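Local coordinates for putative peptidase (PDB 3CE2), which probably acts as a zinc-dependent oligopeptidase of the M3B family that cleaves small bioactive peptides, at residues A[377-380]-A[381-384]. Sequence-based numbering, arbitrary orientation.
Sequences SGCY and DSHP
S382 folds its side chain back onto C379, and the two residues are the ends of a type I beta turn. The CB of S382 lies 4.0 Å from the carbonyl O of C379; one bond further, OG stands 2.6 Å from the backbone N of C379 and accepts its N-H almost in line, at 170°. The first torsion sets OG between the backbone N and carbonyl carbon of its own residue, which turns it back across the turn. Serine suits the place because its short arm carries an acceptor back to the N-H of C379. The backbone closes the same turn: the N of S382 donates to the O of C379 at 3.1 Å, from well above the carbonyl plane. The CA of G378 approaches S382 OG to 3.3 Å, and its positive phi of 134° with an extended psi is a conformation open essentially to glycine. SG of C379 lies 3.7 Å from the backbone N of D381 and touches V88 of helix 66-96. At the corner, the Y380 ring and the D381 carboxylate stand nearly perpendicular, 87° apart, and meet only loosely, Y380 CD2 to D381 OD1 at 4.1 Å; their polar ends have partners outside the turn, Y380 OH bonding to the O of Q417 and D381 OD1 forming a salt bridge with R81. The loop between antiparallel strands 375-377 and 385-387, near the zinc-binding helix 394-416, carries this turn. With C379 bonded at both its N and O, the reversal is held by two bonds from a single residue, while the charged and phenolic groups tie its outer end to the surrounding protein.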
loop_
_atom_site.group_PDB
_atom_site.type_symbol
_atom_site.label_atom_id
_atom_site.label_comp_id
_atom_site.label_asym_id
_atom_site.label_seq_id
_atom_site.Cartn_x
_atom_site.Cartn_y
_atom_site.Cartn_z
ATOM N N SER A 377 -10.013 -4.105 -9.017
ATOM C CA SER A 377 -9.831 -3.095 -10.027
ATOM C C SER A 377 -11.217 -2.688 -10.482
ATOM O O SER A 377 -12.206 -3.102 -9.897
ATOM C CB SER A 377 -8.978 -3.648 -11.190
ATOM O OG SER A 377 -8.825 -2.697 -12.228
ATOM N N GLY A 378 -11.288 -1.890 -11.535
ATOM C CA GLY A 378 -12.554 -1.387 -12.029
ATOM C C GLY A 378 -12.306 0.074 -12.264
ATOM O O GLY A 378 -11.189 0.551 -12.084
ATOM N N CYS A 379 -13.320 0.800 -12.691
ATOM C CA CYS A 379 -13.157 2.244 -12.802
ATOM C C CYS A 379 -14.471 2.856 -12.433
ATOM O O CYS A 379 -15.396 2.144 -12.008
ATOM C CB CYS A 379 -12.780 2.658 -14.224
ATOM S SG CYS A 379 -13.985 2.055 -15.425
ATOM N N TYR A 380 -14.558 4.166 -12.639
ATOM C CA TYR A 380 -15.715 4.936 -12.217
ATOM C C TYR A 380 -16.998 4.330 -12.733
ATOM O O TYR A 380 -17.995 4.279 -12.019
ATOM C CB TYR A 380 -15.580 6.396 -12.652
ATOM C CG TYR A 380 -16.564 7.317 -11.984
ATOM C CD1 TYR A 380 -16.367 7.741 -10.667
ATOM C CD2 TYR A 380 -17.704 7.758 -12.666
ATOM C CE1 TYR A 380 -17.273 8.589 -10.045
ATOM C CE2 TYR A 380 -18.623 8.602 -12.059
ATOM C CZ TYR A 380 -18.403 9.022 -10.748
ATOM O OH TYR A 380 -19.312 9.865 -10.147
ATOM N N ASP A 381 -16.951 3.806 -13.950
ATOM C CA ASP A 381 -18.163 3.327 -14.613
ATOM C C ASP A 381 -18.565 1.862 -14.366
ATOM O O ASP A 381 -19.712 1.478 -14.601
ATOM C CB ASP A 381 -18.094 3.671 -16.103
ATOM C CG ASP A 381 -18.149 5.181 -16.340
ATOM O OD1 ASP A 381 -19.158 5.800 -15.923
ATOM O OD2 ASP A 381 -17.185 5.749 -16.911
ATOM N N SER A 382 -17.637 1.063 -13.848
ATOM C CA SER A 382 -17.882 -0.360 -13.615
ATOM C C SER A 382 -18.183 -0.663 -12.155
ATOM O O SER A 382 -17.952 0.167 -11.280
ATOM C CB SER A 382 -16.637 -1.141 -14.021
ATOM O OG SER A 382 -15.456 -0.558 -13.468
ATOM N N HIS A 383 -18.674 -1.861 -11.875
ATOM C CA HIS A 383 -18.638 -2.313 -10.502
ATOM C C HIS A 383 -17.195 -2.746 -10.268
ATOM O O HIS A 383 -16.405 -2.710 -11.207
ATOM C CB HIS A 383 -19.668 -3.412 -10.196
ATOM C CG HIS A 383 -19.866 -4.391 -11.301
ATOM N ND1 HIS A 383 -21.030 -4.451 -12.036
ATOM C CD2 HIS A 383 -19.061 -5.365 -11.785
ATOM C CE1 HIS A 383 -20.931 -5.412 -12.935
ATOM N NE2 HIS A 383 -19.747 -5.986 -12.801
ATOM N N PRO A 384 -16.827 -3.073 -9.009
ATOM C CA PRO A 384 -15.445 -3.486 -8.783
ATOM C C PRO A 384 -15.226 -4.891 -9.347
ATOM O O PRO A 384 -16.165 -5.674 -9.475
ATOM C CB PRO A 384 -15.313 -3.488 -7.261
ATOM C CG PRO A 384 -16.701 -3.612 -6.746
ATOM C CD PRO A 384 -17.630 -3.075 -7.774
#